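Local structure of Sfrice_029225 (Spodoptera frugiperda, 6I50) at residues 1-9 and 50-58; 128-137 and 155-166. The protein probably acts as a trimeric cytokine of the tumour necrosis factor family that binds a TNF-type receptor. All coordinates share one frame; numbering follows the deposited sequence.

Contact 1 (1-9 and 50-58); sequences RPFIAAHFH and PHPRPTLTR
Phe-8 meets Leu-56 at one end and His-51 meets Phe-3 at the other; with Pro-54 between them, Phe-8 and His-51 have the most surface buried. The Phe-8 ring has CG anti to its carbonyl carbon (chi1 -49°), which swings the ring across to strand 55-56. Its CE1 lies 3.6 Å from Leu-56 CB, and Leu-56 CD1 sits over one face. The carbonyl O of Pro-54 meets the ring edge in plane, 3.8 Å from Phe-8 CZ. That same O accepts a hydrogen bond from Arg-53 NH1 of the same segment, 3.0 Å long, in the carbonyl plane and on a lone pair.

One face of the His-51 ring lies against the CB and backbone N of Phe-3, not against the Phe-3 ring. Phe-3 CB stands 3.7 Å from the His-51 ring centroid, 16° off the ring normal, a CH-pi contact. Pro-50 CG lies over the opposite face, toward the rim. Pro-54 CD rests 4.1 Å from Ile-4 CG2 and 4.2 Å from Ala-6 CB. The CA of Ile-4, centre of an inverse gamma turn, points a C-H at Pro-52 O, 3.5 Å away, at 162° at the hydrogen.

Strand 5-10 pairs with strand 144-161, as in the inner sheet of the TNF jelly roll. Segment 50-58 runs alongside 1-9 in roughly the same direction and leads into the outer sheet. Phe-3 also packs on Ala-161 of the second subunit. The contact thus rests on ring faces, prolines and C-H groups. Pro-52 O is buried without a conventional partner, so its C-H contact with Ile-4 is probably only partial compensation.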
loop_
_atom_site.group_PDB
_atom_site.type_symbol
_atom_site.label_atom_id
_atom_site.label_comp_id
_atom_site.label_asym_id
_atom_site.label_seq_id
_atom_site.Cartn_x
_atom_site.Cartn_y
_atom_site.Cartn_z
ATOM N N ARG A 1 16.828 19.614 -5.009
ATOM C CA ARG A 1 16.750 18.321 -4.339
ATOM C C ARG A 1 16.567 17.197 -5.357
ATOM O O ARG A 1 15.583 17.179 -6.100
ATOM C CB ARG A 1 15.608 18.311 -3.322
ATOM C CG ARG A 1 15.934 17.581 -2.025
ATOM C CD ARG A 1 14.944 17.939 -0.922
ATOM N NE ARG A 1 13.561 17.873 -1.390
ATOM C CZ ARG A 1 12.841 16.756 -1.447
ATOM N NH1 ARG A 1 13.369 15.602 -1.059
ATOM N NH2 ARG A 1 11.591 16.793 -1.889
ATOM N N PRO A 2 17.520 16.267 -5.395
ATOM C CA PRO A 2 17.422 15.155 -6.349
ATOM C C PRO A 2 16.296 14.203 -5.981
ATOM O O PRO A 2 16.054 13.917 -4.807
ATOM C CB PRO A 2 18.789 14.466 -6.240
ATOM C CG PRO A 2 19.672 15.435 -5.515
ATOM C CD PRO A 2 18.769 16.223 -4.623
ATOM N N PHE A 3 15.615 13.701 -7.008
ATOM C CA PHE A 3 14.526 12.739 -6.849
ATOM C C PHE A 3 15.130 11.357 -7.075
ATOM O O PHE A 3 15.173 10.852 -8.197
ATOM C CB PHE A 3 13.399 13.045 -7.830
ATOM C CG PHE A 3 12.178 12.181 -7.658
ATOM C CD1 PHE A 3 11.646 11.944 -6.400
ATOM C CD2 PHE A 3 11.536 11.648 -8.762
ATOM C CE1 PHE A 3 10.506 11.172 -6.248
ATOM C CE2 PHE A 3 10.400 10.871 -8.620
ATOM C CZ PHE A 3 9.882 10.635 -7.362
ATOM N N ILE A 4 15.625 10.752 -5.998
ATOM C CA ILE A 4 16.293 9.449 -6.071
ATOM C C ILE A 4 15.192 8.396 -5.965
ATOM O O ILE A 4 14.837 7.940 -4.879
ATOM C CB ILE A 4 17.367 9.304 -4.996
ATOM C CG1 ILE A 4 18.394 10.434 -5.152
ATOM C CG2 ILE A 4 18.048 7.939 -5.080
ATOM C CD1 ILE A 4 19.548 10.350 -4.196
ATOM N N ALA A 5 14.642 8.008 -7.116
ATOM C CA ALA A 5 13.424 7.214 -7.146
ATOM C C ALA A 5 13.315 6.529 -8.498
ATOM O O ALA A 5 13.849 7.014 -9.495
ATOM C CB ALA A 5 12.187 8.084 -6.896
ATOM N N ALA A 6 12.603 5.407 -8.520
ATOM C CA ALA A 6 12.404 4.654 -9.751
ATOM C C ALA A 6 11.178 3.765 -9.597
ATOM O O ALA A 6 10.848 3.318 -8.495
ATOM C CB ALA A 6 13.640 3.812 -10.102
ATOM N N HIS A 7 10.508 3.517 -10.721
ATOM C CA HIS A 7 9.369 2.614 -10.778
ATOM C C HIS A 7 9.583 1.661 -11.943
ATOM O O HIS A 7 9.861 2.105 -13.057
ATOM C CB HIS A 7 8.053 3.377 -10.962
ATOM C CG HIS A 7 6.847 2.492 -11.018
ATOM N ND1 HIS A 7 6.168 2.087 -9.888
ATOM C CD2 HIS A 7 6.201 1.929 -12.067
ATOM C CE1 HIS A 7 5.147 1.325 -10.240
ATOM N NE2 HIS A 7 5.143 1.216 -11.556
ATOM N N PHE A 8 9.492 0.362 -11.677
ATOM C CA PHE A 8 9.648 -0.668 -12.697
ATOM C C PHE A 8 8.378 -1.502 -12.724
ATOM O O PHE A 8 7.887 -1.917 -11.669
ATOM C CB PHE A 8 10.862 -1.555 -12.404
ATOM C CG PHE A 8 12.108 -0.781 -12.108
ATOM C CD1 PHE A 8 12.900 -0.312 -13.142
ATOM C CD2 PHE A 8 12.470 -0.492 -10.798
ATOM C CE1 PHE A 8 14.051 0.415 -12.880
ATOM C CE2 PHE A 8 13.621 0.230 -10.526
ATOM C CZ PHE A 8 14.407 0.691 -11.575
ATOM N N HIS A 9 7.846 -1.759 -13.916
ATOM C CA HIS A 9 6.582 -2.477 -13.991
ATOM C C HIS A 9 6.685 -3.643 -14.966
ATOM O O HIS A 9 7.630 -3.751 -15.753
ATOM C CB HIS A 9 5.407 -1.543 -14.365
ATOM C CG HIS A 9 5.607 -0.763 -15.629
ATOM N ND1 HIS A 9 5.119 0.517 -15.789
ATOM C CD2 HIS A 9 6.200 -1.088 -16.803
ATOM C CE1 HIS A 9 5.421 0.955 -16.998
ATOM N NE2 HIS A 9 6.075 -0.000 -17.635
ATOM N N PRO A 50 16.064 12.773 -15.106
ATOM C CA PRO A 50 17.422 13.325 -15.095
ATOM C C PRO A 50 18.183 13.089 -13.800
ATOM O O PRO A 50 19.321 13.554 -13.681
ATOM C CB PRO A 50 17.170 14.822 -15.309
ATOM C CG PRO A 50 15.862 15.055 -14.626
ATOM C CD PRO A 50 15.041 13.813 -14.886
ATOM N N HIS A 51 17.596 12.374 -12.824
ATOM C CA HIS A 51 18.165 12.248 -11.490
ATOM C C HIS A 51 18.955 10.953 -11.342
ATOM O O HIS A 51 18.635 9.945 -11.975
ATOM C CB HIS A 51 17.058 12.261 -10.427
ATOM C CG HIS A 51 16.121 13.425 -10.543
ATOM N ND1 HIS A 51 16.449 14.691 -10.107
ATOM C CD2 HIS A 51 14.868 13.512 -11.048
ATOM C CE1 HIS A 51 15.435 15.507 -10.337
ATOM N NE2 HIS A 51 14.465 14.817 -10.908
ATOM N N PRO A 52 19.987 10.953 -10.498
ATOM C CA PRO A 52 20.544 9.679 -10.031
ATOM C C PRO A 52 19.444 8.887 -9.344
ATOM O O PRO A 52 18.587 9.456 -8.664
ATOM C CB PRO A 52 21.642 10.099 -9.045
ATOM C CG PRO A 52 21.902 11.547 -9.323
ATOM C CD PRO A 52 20.624 12.116 -9.861
ATOM N N ARG A 53 19.452 7.571 -9.535
ATOM C CA ARG A 53 18.302 6.775 -9.125
ATOM C C ARG A 53 18.697 5.310 -9.100
ATOM O O ARG A 53 19.698 4.922 -9.713
ATOM C CB ARG A 53 17.122 6.982 -10.086
ATOM C CG ARG A 53 17.454 6.613 -11.529
ATOM C CD ARG A 53 16.194 6.245 -12.279
ATOM N NE ARG A 53 16.387 6.119 -13.727
ATOM C CZ ARG A 53 16.560 4.963 -14.366
ATOM N NH1 ARG A 53 16.581 3.819 -13.691
ATOM N NH2 ARG A 53 16.701 4.954 -15.686
ATOM N N PRO A 54 17.917 4.463 -8.425
ATOM C CA PRO A 54 18.103 3.016 -8.572
ATOM C C PRO A 54 17.904 2.594 -10.020
ATOM O O PRO A 54 17.146 3.209 -10.771
ATOM C CB PRO A 54 17.019 2.418 -7.665
ATOM C CG PRO A 54 16.664 3.520 -6.717
ATOM C CD PRO A 54 16.828 4.793 -7.493
ATOM N N THR A 55 18.578 1.514 -10.403
ATOM C CA THR A 55 18.528 1.028 -11.773
ATOM C C THR A 55 18.142 -0.445 -11.777
ATOM O O THR A 55 18.107 -1.103 -10.736
ATOM C CB THR A 55 19.866 1.247 -12.504
ATOM O OG1 THR A 55 20.928 0.614 -11.776
ATOM C CG2 THR A 55 20.162 2.744 -12.638
ATOM N N LEU A 56 17.843 -0.957 -12.969
ATOM C CA LEU A 56 17.362 -2.322 -13.149
ATOM C C LEU A 56 18.420 -3.149 -13.866
ATOM O O LEU A 56 18.872 -2.781 -14.958
ATOM C CB LEU A 56 16.050 -2.340 -13.941
ATOM C CG LEU A 56 15.390 -3.704 -14.164
ATOM C CD1 LEU A 56 14.893 -4.261 -12.841
ATOM C CD2 LEU A 56 14.255 -3.589 -15.185
ATOM N N THR A 57 18.808 -4.266 -13.257
ATOM C CA THR A 57 19.781 -5.159 -13.863
ATOM C C THR A 57 19.094 -6.108 -14.847
ATOM O O THR A 57 17.871 -6.264 -14.860
ATOM C CB THR A 57 20.527 -5.963 -12.795
ATOM O OG1 THR A 57 19.668 -6.996 -12.293
ATOM C CG2 THR A 57 20.982 -5.060 -11.643
ATOM N N ARG A 58 19.911 -6.769 -15.667
ATOM C CA ARG A 58 19.377 -7.707 -16.649
ATOM C C ARG A 58 18.842 -8.983 -16.005
ATOM O O ARG A 58 18.132 -9.746 -16.669
ATOM C CB ARG A 58 20.448 -8.057 -17.676
ATOM C CG ARG A 58 21.526 -8.980 -17.144
ATOM C CD ARG A 58 22.294 -9.674 -18.270
ATOM N NE ARG A 58 21.497 -10.698 -18.946
ATOM C CZ ARG A 58 21.301 -11.927 -18.475
ATOM N NH1 ARG A 58 21.842 -12.292 -17.321
ATOM N NH2 ARG A 58 20.563 -12.792 -19.157
#

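Contact 2 (128-137 and 155-166)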
loop_
_atom_site.group_PDB
_atom_site.type_symbol
_atom_site.label_atom_id
_atom_site.label_comp_id
_atom_site.label_asym_id
_atom_site.label_seq_id
_atom_site.Cartn_x
_atom_site.Cartn_y
_atom_site.Cartn_z
ATOM N N PHE A 128 15.494 0.678 5.279
ATOM C CA PHE A 128 16.856 1.157 5.122
ATOM C C PHE A 128 17.546 0.335 4.044
ATOM O O PHE A 128 17.584 -0.895 4.123
ATOM C CB PHE A 128 17.637 1.065 6.430
ATOM C CG PHE A 128 19.089 1.383 6.265
ATOM C CD1 PHE A 128 19.523 2.703 6.232
ATOM C CD2 PHE A 128 20.019 0.367 6.085
ATOM C CE1 PHE A 128 20.860 3.001 6.046
ATOM C CE2 PHE A 128 21.355 0.659 5.906
ATOM C CZ PHE A 128 21.776 1.974 5.884
ATOM N N LEU A 129 18.097 1.017 3.043
ATOM C CA LEU A 129 18.820 0.366 1.958
ATOM C C LEU A 129 20.196 0.994 1.819
ATOM O O LEU A 129 20.354 2.207 1.998
ATOM C CB LEU A 129 18.065 0.484 0.630
ATOM C CG LEU A 129 16.623 -0.038 0.636
ATOM C CD1 LEU A 129 15.938 0.269 -0.681
ATOM C CD2 LEU A 129 16.592 -1.533 0.912
ATOM N N LYS A 130 21.192 0.168 1.507
ATOM C CA LYS A 130 22.558 0.631 1.304
ATOM C C LYS A 130 22.886 0.720 -0.181
ATOM O O LYS A 130 22.423 -0.091 -0.988
ATOM C CB LYS A 130 23.571 -0.308 1.965
ATOM C CG LYS A 130 23.469 -0.404 3.465
ATOM C CD LYS A 130 24.710 -1.056 4.060
ATOM C CE LYS A 130 25.928 -0.164 3.909
ATOM N NZ LYS A 130 26.957 -0.478 4.939
ATOM N N ALA A 131 23.716 1.703 -0.533
ATOM C CA ALA A 131 24.352 1.695 -1.840
ATOM C C ALA A 131 24.984 0.329 -2.082
ATOM O O ALA A 131 25.649 -0.227 -1.202
ATOM C CB ALA A 131 25.408 2.803 -1.931
ATOM N N GLY A 132 24.731 -0.231 -3.265
ATOM C CA GLY A 132 25.208 -1.557 -3.596
ATOM C C GLY A 132 24.227 -2.679 -3.320
ATOM O O GLY A 132 24.473 -3.815 -3.745
ATOM N N ASP A 133 23.132 -2.408 -2.614
ATOM C CA ASP A 133 22.110 -3.428 -2.416
ATOM C C ASP A 133 21.469 -3.804 -3.742
ATOM O O ASP A 133 21.286 -2.960 -4.624
ATOM C CB ASP A 133 21.015 -2.933 -1.473
ATOM C CG ASP A 133 21.418 -2.968 -0.013
ATOM O OD1 ASP A 133 22.541 -3.411 0.310
ATOM O OD2 ASP A 133 20.587 -2.547 0.823
ATOM N N ARG A 134 21.114 -5.079 -3.873
ATOM C CA ARG A 134 20.223 -5.551 -4.922
ATOM C C ARG A 134 18.934 -6.044 -4.278
ATOM O O ARG A 134 18.960 -6.670 -3.209
ATOM C CB ARG A 134 20.862 -6.672 -5.747
ATOM C CG ARG A 134 21.653 -6.183 -6.953
ATOM C CD ARG A 134 22.876 -5.374 -6.554
ATOM N NE ARG A 134 23.817 -5.248 -7.660
ATOM C CZ ARG A 134 25.031 -4.719 -7.561
ATOM N NH1 ARG A 134 25.462 -4.249 -6.398
ATOM N NH2 ARG A 134 25.823 -4.657 -8.630
ATOM N N LEU A 135 17.808 -5.738 -4.923
ATOM C CA LEU A 135 16.496 -6.180 -4.470
ATOM C C LEU A 135 15.870 -7.048 -5.545
ATOM O O LEU A 135 15.844 -6.659 -6.715
ATOM C CB LEU A 135 15.575 -4.998 -4.170
ATOM C CG LEU A 135 16.070 -4.009 -3.116
ATOM C CD1 LEU A 135 15.093 -2.841 -3.008
ATOM C CD2 LEU A 135 16.243 -4.687 -1.768
ATOM N N ALA A 136 15.358 -8.207 -5.146
ATOM C CA ALA A 136 14.622 -9.087 -6.042
ATOM C C ALA A 136 13.346 -9.545 -5.356
ATOM O O ALA A 136 13.298 -9.669 -4.130
ATOM C CB ALA A 136 15.448 -10.315 -6.443
ATOM N N VAL A 137 12.316 -9.796 -6.155
ATOM C CA VAL A 137 11.066 -10.368 -5.667
ATOM C C VAL A 137 11.025 -11.827 -6.095
ATOM O O VAL A 137 11.156 -12.132 -7.287
ATOM C CB VAL A 137 9.842 -9.611 -6.206
ATOM C CG1 VAL A 137 8.579 -10.102 -5.513
ATOM C CG2 VAL A 137 10.000 -8.113 -6.011
ATOM N N ILE A 155 7.424 -2.866 -9.081
ATOM C CA ILE A 155 8.248 -2.614 -7.901
ATOM C C ILE A 155 8.827 -1.213 -8.036
ATOM O O ILE A 155 9.309 -0.831 -9.107
ATOM C CB ILE A 155 9.369 -3.664 -7.722
ATOM C CG1 ILE A 155 10.315 -3.259 -6.585
ATOM C CG2 ILE A 155 10.159 -3.873 -9.015
ATOM C CD1 ILE A 155 11.296 -4.350 -6.184
ATOM N N GLY A 156 8.718 -0.421 -6.975
ATOM C CA GLY A 156 9.186 0.947 -7.016
ATOM C C GLY A 156 9.765 1.344 -5.676
ATOM O O GLY A 156 9.526 0.696 -4.650
ATOM N N LEU A 157 10.559 2.409 -5.703
ATOM C CA LEU A 157 11.164 2.899 -4.478
ATOM C C LEU A 157 11.467 4.378 -4.619
ATOM O O LEU A 157 11.805 4.864 -5.703
ATOM C CB LEU A 157 12.452 2.152 -4.090
ATOM C CG LEU A 157 13.339 1.263 -4.969
ATOM C CD1 LEU A 157 13.486 1.734 -6.404
ATOM C CD2 LEU A 157 14.709 1.156 -4.310
ATOM N N VAL A 158 11.355 5.076 -3.491
ATOM C CA VAL A 158 11.568 6.512 -3.406
ATOM C C VAL A 158 12.429 6.764 -2.181
ATOM O O VAL A 158 12.032 6.422 -1.063
ATOM C CB VAL A 158 10.241 7.289 -3.295
ATOM C CG1 VAL A 158 10.513 8.789 -3.213
ATOM C CG2 VAL A 158 9.300 6.963 -4.456
ATOM N N LYS A 159 13.591 7.380 -2.376
ATOM C CA LYS A 159 14.398 7.736 -1.217
ATOM C C LYS A 159 13.730 8.870 -0.449
ATOM O O LYS A 159 13.366 9.900 -1.027
ATOM C CB LYS A 159 15.809 8.134 -1.633
ATOM C CG LYS A 159 16.731 8.324 -0.438
ATOM C CD LYS A 159 18.110 8.772 -0.864
ATOM C CE LYS A 159 18.925 9.175 0.348
ATOM N NZ LYS A 159 19.606 10.471 0.130
ATOM N N LEU A 160 13.577 8.674 0.862
ATOM C CA LEU A 160 12.913 9.629 1.741
ATOM C C LEU A 160 13.878 10.459 2.567
ATOM O O LEU A 160 13.579 11.623 2.858
ATOM C CB LEU A 160 11.968 8.903 2.702
ATOM C CG LEU A 160 10.897 8.025 2.067
ATOM C CD1 LEU A 160 10.064 7.389 3.175
ATOM C CD2 LEU A 160 10.035 8.845 1.135
ATOM N N ALA A 161 15.012 9.887 2.965
ATOM C CA ALA A 161 15.944 10.593 3.831
ATOM C C ALA A 161 17.314 9.938 3.774
ATOM O O ALA A 161 17.436 8.734 3.525
ATOM C CB ALA A 161 15.454 10.613 5.282
ATOM N N ASP A 162 18.341 10.743 4.031
ATOM C CA ASP A 162 19.666 10.200 4.284
ATOM C C ASP A 162 19.666 9.419 5.591
ATOM O O ASP A 162 18.862 9.675 6.491
ATOM C CB ASP A 162 20.708 11.318 4.369
ATOM C CG ASP A 162 20.918 12.030 3.050
ATOM O OD1 ASP A 162 20.749 11.394 1.991
ATOM O OD2 ASP A 162 21.259 13.232 3.077
ATOM N N ALA A 163 20.587 8.465 5.696
ATOM C CA ALA A 163 20.724 7.696 6.923
ATOM C C ALA A 163 22.069 6.986 6.922
ATOM O O ALA A 163 22.494 6.460 5.891
ATOM C CB ALA A 163 19.589 6.674 7.075
ATOM N N GLU A 164 22.728 6.980 8.076
ATOM C CA GLU A 164 23.882 6.123 8.281
ATOM C C GLU A 164 23.422 4.685 8.508
ATOM O O GLU A 164 22.273 4.429 8.875
ATOM C CB GLU A 164 24.696 6.609 9.477
ATOM C CG GLU A 164 24.959 8.100 9.472
ATOM C CD GLU A 164 26.372 8.432 9.044
ATOM O OE1 GLU A 164 27.269 7.583 9.241
ATOM O OE2 GLU A 164 26.587 9.539 8.510
ATOM N N ASP A 165 24.331 3.742 8.280
ATOM C CA ASP A 165 24.039 2.339 8.565
ATOM C C ASP A 165 23.619 2.182 10.022
ATOM O O ASP A 165 24.415 2.482 10.923
ATOM C CB ASP A 165 25.258 1.466 8.270
ATOM C CG ASP A 165 24.912 -0.013 8.170
ATOM O OD1 ASP A 165 24.006 -0.482 8.897
ATOM O OD2 ASP A 165 25.547 -0.711 7.354
ATOM N N PRO A 166 22.395 1.728 10.304
ATOM C CA PRO A 166 21.921 1.649 11.691
ATOM C C PRO A 166 22.307 0.379 12.429
ATOM O O PRO A 166 22.015 0.273 13.625
ATOM C CB PRO A 166 20.400 1.718 11.518
ATOM C CG PRO A 166 20.160 1.020 10.230
ATOM C CD PRO A 166 21.347 1.341 9.343
#
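The Phe-128 ring has Pro-166 CD over the centre of one face and the carbonyl O of Ala-163 in plane at its edge. Pro-166 CD stands 3.4 Å from the ring centroid and 8° off the normal, a close CH-pi contact. This is the TNF jelly roll, with the tail that follows strand 144-161 laid across the end of strand 117-129. With CG anti to the backbone N (chi1 173°), the Phe-128 ring extends from the strand end to the tail, where its CZ comes within 3.5 Å of Asp-165 CA. Its CE1 is 4.0 Å from Ala-163 CB. Trp-45 of the third subunit also packs on Phe-128, placing the ring at a subunit interface. With an alanine in place of this ring, Pro-166 would probably lose the face it rests on, and a gap would be likely to open beneath the tail.

Farther in, between the sheets, Leu-129 CD1 and Leu-135 CD1 both approach Leu-157 CD2, the former at 3.9 Å. Val-137 CG2 meets Ile-155 CD1 at 4.0 Å.

A type II turn from Lys-130 to Asp-133 joins the two strands of 128-137. The backbone bond from Asp-133 N to Lys-130 O closes it, and Asp-133 OD2 reinforces it by accepting a hydrogen bond from Lys-130 N, above the carboxylate plane. Arg-91 adds a salt bridge to that oxygen, which probably offsets the charge of this buried carboxylate. The Lys-130 chain bends at chi3, and its NZ donates to Asp-165 OD2 at 2.8 Å, on the anti side of the carboxylate and 17° out of its plane.

In the fold
Both contacts are partly buried, and their centres lie 11 Å apart. They share the sheet in which strands 5-10 and 144-161 are antiparallel neighbours. Backbone pairs join them directly: Phe-8 O lies 2.8 Å from Ile-155 N, and Ile-4 O lies 2.9 Å from Lys-159 N, both probable hydrogen bonds. Pro-54 also packs on Leu-157, linking the two sets of side chains. Contact 1 sets the N-terminal strand against a proline-rich segment, mostly by apolar and C-H contacts. Contact 2 is more divided. Its aliphatic part lies between the sheets, while its tail part adds a salt bridge nearer the surface. Each also reaches a neighbouring subunit of the trimer.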